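Local coordinates for cystathionine beta-lyase family protein, YNBB B.subtilis ortholog (Clostridium acetobutylicum, PDB 3HVY) that probably acts as a pyridoxal-phosphate-dependent lyase of the methionine gamma-lyase family, related to cystathionine beta-lyases, with a putative role in aluminium resistance, at residues T118-C123 against K168-K173; G106-G111 against I214-N219; N29-E34 against G307-A312. One frame throughout, in Å; residues are numbered along the deposited sequence.

Contact 1: residues T118-C123 against K168-K173; sequences TMMSIC and KEELKK
An apolar strand-to-helix contact joins Met120, a selenomethionine, to Glu170 and Leu171, where helix 164-173 lies over the edge region of the large mixed sheet. It illustrates how one long, flexible residue can bridge a sheet and a helix whose backbones stay well apart: the nearest CA atoms, those of Met120 and Glu170, are 9.1 Å from each other. Strand 118-121 directs the Met120 side chain at the helix. Its CG stands anti to the backbone N (chi1 -178°) and the next torsion is also extended, which carries the selenium toward the helix. There SE touches the aliphatic base of Glu170, 3.6 Å from its CB and 3.8 Å from its CG, the two side chains slanting across each other. A bend at the last torsion (chi3 63°) turns the terminal methyl, and CE of Met120 comes within 4.3 Å of CD2 of the next residue, Leu171. No hydrogen bond joins the two segments. Glu170 meets Met120 with its CB and CG; its chain bends at chi2 (-70°) and OE1 forms a salt bridge with Lys153 of the neighbouring strand 151-154. Val167 and Val155 also pack on Met120. A helix laid on one face of a mostly parallel sheet through such apolar side chains is characteristic of the alpha/beta large domain of fold-type I pyridoxal-phosphate enzymes.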
loop_
_atom_site.group_PDB
_atom_site.type_symbol
_atom_site.label_atom_id
_atom_site.label_comp_id
_atom_site.label_asym_id
_atom_site.label_seq_id
_atom_site.Cartn_x
_atom_site.Cartn_y
_atom_site.Cartn_z
ATOM N N THR D 118 2.075 -37.873 20.137
ATOM C CA THR D 118 0.854 -37.440 20.809
ATOM C C THR D 118 0.937 -35.996 21.272
ATOM O O THR D 118 1.950 -35.572 21.830
ATOM C CB THR D 118 0.521 -38.308 21.996
ATOM O OG1 THR D 118 0.413 -39.668 21.578
ATOM C CG2 THR D 118 -0.797 -37.844 22.628
HETATM N N MSE D 119 -0.135 -35.248 21.009
HETATM C CA MSE D 119 -0.344 -33.881 21.490
HETATM C C MSE D 119 -1.328 -33.958 22.664
HETATM O O MSE D 119 -2.323 -34.683 22.604
HETATM C CB MSE D 119 -0.978 -33.015 20.395
HETATM C CG MSE D 119 -1.397 -31.661 20.848
HETATM SE SE MSE D 119 -2.417 -30.692 19.463
HETATM C CE MSE D 119 -3.033 -29.187 20.604
HETATM N N MSE D 120 -1.070 -33.193 23.723
HETATM C CA MSE D 120 -1.943 -33.256 24.880
HETATM C C MSE D 120 -2.333 -31.885 25.343
HETATM O O MSE D 120 -1.462 -31.054 25.664
HETATM C CB MSE D 120 -1.312 -34.066 26.027
HETATM C CG MSE D 120 -2.244 -34.195 27.289
HETATM SE SE MSE D 120 -1.614 -35.393 28.665
HETATM C CE MSE D 120 0.018 -34.406 29.100
ATOM N N SER D 121 -3.640 -31.633 25.323
ATOM C CA SER D 121 -4.202 -30.380 25.802
ATOM C C SER D 121 -4.495 -30.563 27.298
ATOM O O SER D 121 -5.116 -31.555 27.700
ATOM C CB SER D 121 -5.499 -30.009 25.070
ATOM O OG SER D 121 -5.241 -29.591 23.753
ATOM N N ILE D 122 -4.062 -29.621 28.113
ATOM C CA ILE D 122 -4.228 -29.777 29.541
ATOM C C ILE D 122 -5.215 -28.819 30.250
ATOM O O ILE D 122 -5.449 -28.971 31.454
ATOM C CB ILE D 122 -2.897 -29.866 30.279
ATOM C CG1 ILE D 122 -2.144 -28.532 30.204
ATOM C CG2 ILE D 122 -2.061 -31.083 29.764
ATOM C CD1 ILE D 122 -0.919 -28.452 31.184
ATOM N N CYS D 123 -5.841 -27.919 29.496
ATOM C CA CYS D 123 -6.817 -26.994 30.019
ATOM C C CYS D 123 -8.229 -27.341 29.542
ATOM O O CYS D 123 -9.015 -26.446 29.268
ATOM C CB CYS D 123 -6.485 -25.587 29.536
ATOM S SG CYS D 123 -4.853 -25.060 29.956
ATOM N N LYS D 168 0.746 -35.364 34.935
ATOM C CA LYS D 168 1.958 -36.072 35.346
ATOM C C LYS D 168 1.856 -37.554 35.138
ATOM O O LYS D 168 2.807 -38.179 34.647
ATOM C CB LYS D 168 2.287 -35.746 36.811
ATOM C CG LYS D 168 2.859 -34.350 36.895
ATOM C CD LYS D 168 2.931 -33.848 38.316
ATOM C CE LYS D 168 4.251 -34.122 38.988
ATOM N NZ LYS D 168 4.333 -33.322 40.244
ATOM N N GLU D 169 0.709 -38.121 35.508
ATOM C CA GLU D 169 0.427 -39.552 35.254
ATOM C C GLU D 169 0.516 -39.890 33.746
ATOM O O GLU D 169 1.058 -40.891 33.338
ATOM C CB GLU D 169 -0.974 -39.913 35.775
ATOM C CG GLU D 169 -1.163 -39.993 37.301
ATOM C CD GLU D 169 -2.631 -40.226 37.697
ATOM N N GLU D 170 -0.021 -39.021 32.906
ATOM C CA GLU D 170 0.084 -39.206 31.465
ATOM C C GLU D 170 1.526 -39.118 30.995
ATOM O O GLU D 170 1.976 -39.935 30.198
ATOM C CB GLU D 170 -0.757 -38.155 30.735
ATOM C CG GLU D 170 -2.229 -38.410 30.858
ATOM C CD GLU D 170 -2.677 -39.649 30.076
ATOM O OE1 GLU D 170 -1.865 -40.274 29.364
ATOM O OE2 GLU D 170 -3.871 -39.979 30.152
ATOM N N LEU D 171 2.262 -38.135 31.483
ATOM C CA LEU D 171 3.651 -38.051 31.097
ATOM C C LEU D 171 4.473 -39.269 31.557
ATOM O O LEU D 171 5.381 -39.666 30.852
ATOM C CB LEU D 171 4.295 -36.763 31.624
ATOM C CG LEU D 171 3.884 -35.427 31.000
ATOM C CD1 LEU D 171 4.618 -34.318 31.758
ATOM C CD2 LEU D 171 4.183 -35.390 29.489
ATOM N N LYS D 172 4.190 -39.831 32.729
ATOM C CA LYS D 172 4.930 -40.980 33.211
ATOM C C LYS D 172 4.614 -42.207 32.327
ATOM O O LYS D 172 5.464 -43.062 32.096
ATOM C CB LYS D 172 4.517 -41.389 34.649
ATOM C CG LYS D 172 4.944 -40.513 35.810
ATOM C CD LYS D 172 4.500 -41.183 37.157
ATOM N N LYS D 173 3.358 -42.302 31.908
ATOM C CA LYS D 173 2.878 -43.480 31.232
ATOM C C LYS D 173 3.123 -43.452 29.728
ATOM O O LYS D 173 3.364 -44.505 29.155
ATOM C CB LYS D 173 1.383 -43.688 31.523
#

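Contact 2: residues G106-G111 against I214-N219; sequences GAALFG and IVFVDN
Phe216 makes this contact against Ala108 and Leu109, an example of one ring filling the interval between a helix and a sheet. Along the strand, Ile214 comes first and packs on Ile237 and Tyr263. At Phe216 an extended first torsion (chi1 172°) swings the ring out from the strand to meet two successive helix residues. Ala108 CB lies 3.7 Å from Phe216 CE1, and Leu109 CD2 lies 3.8 Å from Phe216 CD2. Both methyls lie on the helix-facing side of the ring and approach it obliquely, the leucine side chain standing at about a right angle to the phenylalanine. Asp218 N is 3.9 Å from the Phe216 ring plane on the other side, offset toward the rim, which places the ring between the helix methyls and its own strand's backbone. Asp218 OD2 is hydrogen-bonded to N1 of the pyridoxal-phosphate-lysine at position 244; an aspartate so paired with the cofactor's pyridine nitrogen is a hallmark of fold-type I pyridoxal-phosphate enzymes, and Phe216 sits two residues before it. Leu179 of strand 177-183 and Ile237 and Ala239 of strand 237-241 complete the surroundings of Phe216, on the side of the sheet that carries helix 101-111.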
loop_
_atom_site.group_PDB
_atom_site.type_symbol
_atom_site.label_atom_id
_atom_site.label_comp_id
_atom_site.label_asym_id
_atom_site.label_seq_id
_atom_site.Cartn_x
_atom_site.Cartn_y
_atom_site.Cartn_z
ATOM N N GLY D 106 -1.957 -23.223 14.806
ATOM C CA GLY D 106 -1.863 -24.433 13.989
ATOM C C GLY D 106 -0.484 -24.726 13.417
ATOM O O GLY D 106 -0.050 -25.873 13.429
ATOM N N ALA D 107 0.200 -23.704 12.904
ATOM C CA ALA D 107 1.516 -23.874 12.321
ATOM C C ALA D 107 2.515 -24.316 13.422
ATOM O O ALA D 107 3.414 -25.126 13.177
ATOM C CB ALA D 107 1.970 -22.574 11.655
ATOM N N ALA D 108 2.377 -23.752 14.623
ATOM C CA ALA D 108 3.240 -24.109 15.749
ATOM C C ALA D 108 3.038 -25.585 16.118
ATOM O O ALA D 108 4.003 -26.282 16.384
ATOM C CB ALA D 108 3.012 -23.208 16.948
ATOM N N LEU D 109 1.792 -26.073 16.055
ATOM C CA LEU D 109 1.498 -27.456 16.345
ATOM C C LEU D 109 1.958 -28.401 15.236
ATOM O O LEU D 109 2.748 -29.309 15.498
ATOM C CB LEU D 109 0.010 -27.641 16.643
ATOM C CG LEU D 109 -0.510 -26.826 17.855
ATOM C CD1 LEU D 109 -2.068 -26.815 17.887
ATOM C CD2 LEU D 109 0.130 -27.378 19.126
ATOM N N PHE D 110 1.495 -28.174 14.003
ATOM C CA PHE D 110 1.877 -29.020 12.883
ATOM C C PHE D 110 3.376 -29.127 12.776
ATOM O O PHE D 110 3.918 -30.205 12.658
ATOM C CB PHE D 110 1.311 -28.531 11.555
ATOM C CG PHE D 110 -0.028 -29.090 11.229
ATOM C CD1 PHE D 110 -0.147 -30.368 10.723
ATOM C CD2 PHE D 110 -1.179 -28.335 11.419
ATOM C CE1 PHE D 110 -1.409 -30.926 10.430
ATOM C CE2 PHE D 110 -2.454 -28.902 11.142
ATOM C CZ PHE D 110 -2.547 -30.189 10.637
ATOM N N GLY D 111 4.059 -28.008 12.861
ATOM C CA GLY D 111 5.493 -28.047 12.680
ATOM C C GLY D 111 6.265 -28.895 13.663
ATOM O O GLY D 111 7.332 -29.455 13.319
ATOM N N ILE D 214 7.625 -30.537 24.720
ATOM C CA ILE D 214 7.435 -29.154 24.311
ATOM C C ILE D 214 6.239 -28.537 25.014
ATOM O O ILE D 214 5.134 -29.031 24.926
ATOM C CB ILE D 214 7.237 -29.050 22.743
ATOM C CG1 ILE D 214 8.419 -29.764 22.043
ATOM C CG2 ILE D 214 7.052 -27.586 22.328
ATOM C CD1 ILE D 214 8.292 -29.969 20.508
ATOM N N VAL D 215 6.443 -27.448 25.723
ATOM C CA VAL D 215 5.318 -26.736 26.306
ATOM C C VAL D 215 4.951 -25.536 25.415
ATOM O O VAL D 215 5.715 -24.558 25.286
ATOM C CB VAL D 215 5.604 -26.322 27.738
ATOM C CG1 VAL D 215 4.498 -25.373 28.227
ATOM C CG2 VAL D 215 5.775 -27.562 28.613
ATOM N N PHE D 216 3.798 -25.671 24.769
ATOM C CA PHE D 216 3.204 -24.682 23.889
ATOM C C PHE D 216 2.084 -23.938 24.584
ATOM O O PHE D 216 1.194 -24.572 25.192
ATOM C CB PHE D 216 2.646 -25.334 22.609
ATOM C CG PHE D 216 1.849 -24.375 21.761
ATOM C CD1 PHE D 216 2.474 -23.320 21.090
ATOM C CD2 PHE D 216 0.501 -24.512 21.628
ATOM C CE1 PHE D 216 1.712 -22.416 20.321
ATOM C CE2 PHE D 216 -0.221 -23.618 20.864
ATOM C CZ PHE D 216 0.398 -22.569 20.235
ATOM N N VAL D 217 2.142 -22.601 24.548
ATOM C CA VAL D 217 1.003 -21.759 25.061
ATOM C C VAL D 217 0.386 -20.860 23.962
ATOM O O VAL D 217 1.073 -20.062 23.346
ATOM C CB VAL D 217 1.448 -20.879 26.234
ATOM C CG1 VAL D 217 0.274 -20.109 26.915
ATOM C CG2 VAL D 217 2.187 -21.745 27.267
ATOM N N ASP D 218 -0.903 -21.048 23.712
ATOM C CA ASP D 218 -1.714 -20.153 22.888
ATOM C C ASP D 218 -1.826 -18.874 23.698
ATOM O O ASP D 218 -2.483 -18.866 24.747
ATOM C CB ASP D 218 -3.072 -20.804 22.681
ATOM C CG ASP D 218 -4.084 -19.887 22.010
ATOM O OD1 ASP D 218 -3.756 -18.695 21.800
ATOM O OD2 ASP D 218 -5.235 -20.369 21.735
ATOM N N ASN D 219 -1.134 -17.815 23.260
ATOM C CA ASN D 219 -1.023 -16.578 24.063
ATOM C C ASN D 219 -2.032 -15.506 23.649
ATOM O O ASN D 219 -1.917 -14.371 24.065
ATOM C CB ASN D 219 0.382 -16.001 23.908
ATOM C CG ASN D 219 0.786 -15.179 25.078
ATOM O OD1 ASN D 219 0.392 -15.486 26.210
ATOM N ND2 ASN D 219 1.578 -14.093 24.834
#

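Contact 3: residues N29-E34 against G307-A312; sequences NDVEKE and GAVFCA
Val31 and Val309 run alongside each other, pointing contrary ways, where two long helices, 18-55 and 287-317, pack as a roughly antiparallel pair. The short segments run at 143° to one another, with their axes 9.7 Å apart, and the case shows how small branched side chains can serve a helix-helix interface. Each valine offers its CG1 branch, and the two methyls meet at 3.9 Å. They reach this meeting from different torsions: in Val31, CG1 is anti to the carbonyl carbon, whereas in Val309 it is anti to the backbone N (chi1 167°). The Val31 methyl CG1 also rests on backbone of the other helix, 4.3 Å from the CA of Phe310. One turn further on, Glu34 adds its CB to the same Val309 methyl, so that CG1 of Val309 is shared by two residues of the facing helix. The carboxylate of Glu34 does not join this apolar patch; the chain bends at chi2, and OE1 makes a salt bridge with Lys329. Asp30 supplies a further tie, through OD2 to Arg313 of helix 287-317. Phe35 and Tyr38 extend the packing on Val309, and Phe310 packs on Ala27 of helix 18-55 and on Leu419 of helix 411-422. Besides its methyl neighbour, CG1 of Val31 has the backbone O of Val309 at 3.9 Å.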
loop_
_atom_site.group_PDB
_atom_site.type_symbol
_atom_site.label_atom_id
_atom_site.label_comp_id
_atom_site.label_asym_id
_atom_site.label_seq_id
_atom_site.Cartn_x
_atom_site.Cartn_y
_atom_site.Cartn_z
ATOM N N ASN D 29 -15.328 5.230 40.469
ATOM C CA ASN D 29 -14.630 5.346 41.759
ATOM C C ASN D 29 -14.149 4.013 42.262
ATOM O O ASN D 29 -13.082 3.901 42.779
ATOM C CB ASN D 29 -15.544 5.961 42.818
ATOM C CG ASN D 29 -15.770 7.428 42.567
ATOM O OD1 ASN D 29 -14.883 8.103 42.018
ATOM N ND2 ASN D 29 -16.958 7.937 42.936
ATOM N N ASP D 30 -14.976 2.992 42.140
ATOM C CA ASP D 30 -14.623 1.676 42.634
ATOM C C ASP D 30 -13.411 1.080 41.974
ATOM O O ASP D 30 -12.679 0.296 42.592
ATOM C CB ASP D 30 -15.803 0.709 42.453
ATOM C CG ASP D 30 -16.964 0.977 43.409
ATOM O OD1 ASP D 30 -16.785 1.746 44.351
ATOM O OD2 ASP D 30 -18.064 0.367 43.243
ATOM N N VAL D 31 -13.188 1.389 40.704
ATOM C CA VAL D 31 -12.067 0.758 39.985
ATOM C C VAL D 31 -10.793 1.585 39.925
ATOM O O VAL D 31 -9.806 1.170 39.315
ATOM C CB VAL D 31 -12.444 0.371 38.533
ATOM C CG1 VAL D 31 -13.656 -0.587 38.503
ATOM C CG2 VAL D 31 -12.687 1.570 37.643
ATOM N N GLU D 32 -10.783 2.736 40.576
ATOM C CA GLU D 32 -9.598 3.607 40.509
ATOM C C GLU D 32 -8.308 2.955 41.025
ATOM O O GLU D 32 -7.263 3.116 40.410
ATOM C CB GLU D 32 -9.841 4.923 41.212
ATOM C CG GLU D 32 -8.845 6.042 40.820
ATOM N N LYS D 33 -8.355 2.218 42.120
ATOM C CA LYS D 33 -7.150 1.531 42.610
ATOM C C LYS D 33 -6.675 0.444 41.638
ATOM O O LYS D 33 -5.466 0.253 41.456
ATOM C CB LYS D 33 -7.357 0.944 44.028
ATOM N N GLU D 34 -7.613 -0.297 41.041
ATOM C CA GLU D 34 -7.245 -1.279 40.046
ATOM C C GLU D 34 -6.520 -0.598 38.862
ATOM O O GLU D 34 -5.536 -1.095 38.356
ATOM C CB GLU D 34 -8.483 -2.001 39.503
ATOM C CG GLU D 34 -9.325 -2.702 40.508
ATOM C CD GLU D 34 -8.529 -3.539 41.458
ATOM O OE1 GLU D 34 -7.763 -4.414 40.996
ATOM O OE2 GLU D 34 -8.702 -3.340 42.672
ATOM N N GLY D 307 -11.158 -1.166 30.208
ATOM C CA GLY D 307 -12.525 -1.325 29.749
ATOM C C GLY D 307 -13.154 -2.572 30.291
ATOM O O GLY D 307 -14.289 -2.554 30.713
ATOM N N ALA D 308 -12.396 -3.656 30.340
ATOM C CA ALA D 308 -12.915 -4.918 30.855
ATOM C C ALA D 308 -13.290 -4.814 32.382
ATOM O O ALA D 308 -14.368 -5.212 32.823
ATOM C CB ALA D 308 -11.845 -6.040 30.631
ATOM N N VAL D 309 -12.380 -4.230 33.148
ATOM C CA VAL D 309 -12.502 -4.046 34.597
ATOM C C VAL D 309 -13.626 -3.108 34.946
ATOM O O VAL D 309 -14.374 -3.366 35.866
ATOM C CB VAL D 309 -11.115 -3.587 35.190
ATOM C CG1 VAL D 309 -11.247 -3.082 36.641
ATOM C CG2 VAL D 309 -10.035 -4.741 35.085
ATOM N N PHE D 310 -13.736 -1.988 34.222
ATOM C CA PHE D 310 -14.865 -1.065 34.396
ATOM C C PHE D 310 -16.179 -1.769 34.014
ATOM O O PHE D 310 -17.190 -1.690 34.716
ATOM C CB PHE D 310 -14.678 0.169 33.512
ATOM C CG PHE D 310 -15.889 1.074 33.452
ATOM C CD1 PHE D 310 -16.226 1.882 34.524
ATOM C CD2 PHE D 310 -16.732 1.063 32.354
ATOM C CE1 PHE D 310 -17.347 2.701 34.466
ATOM C CE2 PHE D 310 -17.872 1.832 32.305
ATOM C CZ PHE D 310 -18.183 2.666 33.360
ATOM N N CYS D 311 -16.173 -2.493 32.915
ATOM C CA CYS D 311 -17.384 -3.252 32.549
ATOM C C CYS D 311 -17.813 -4.231 33.678
ATOM O O CYS D 311 -18.988 -4.304 34.057
ATOM C CB CYS D 311 -17.131 -4.007 31.248
ATOM S SG CYS D 311 -18.535 -5.020 30.713
ATOM N N ALA D 312 -16.867 -5.047 34.152
ATOM C CA ALA D 312 -17.056 -5.948 35.281
ATOM C C ALA D 312 -17.755 -5.252 36.466
ATOM O O ALA D 312 -18.703 -5.780 37.015
ATOM C CB ALA D 312 -15.652 -6.533 35.762
#

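How the contacts relate
All three contacts are buried and apolar, without a hydrogen bond across their segments, but they serve different layers of the fold. Contacts 1 and 2 both join a helix to the large mixed sheet. Met119, which takes no part in contact 1, points to the other side of strand 118-121 from Met120 and reaches Leu109, its CE 3.7 Å from Leu109 CD1; helices 101-111 and 164-173 thus lie on opposite faces of the sheet. Contact 2 is the more central and uses only hydrocarbon groups; contact 1 includes a partly exposed glutamate whose charge is paired outside it. Contact 3, helix on helix, lies about 33 Å from contact 2, centre to centre, and its acidic residues pair with bases outside its segments.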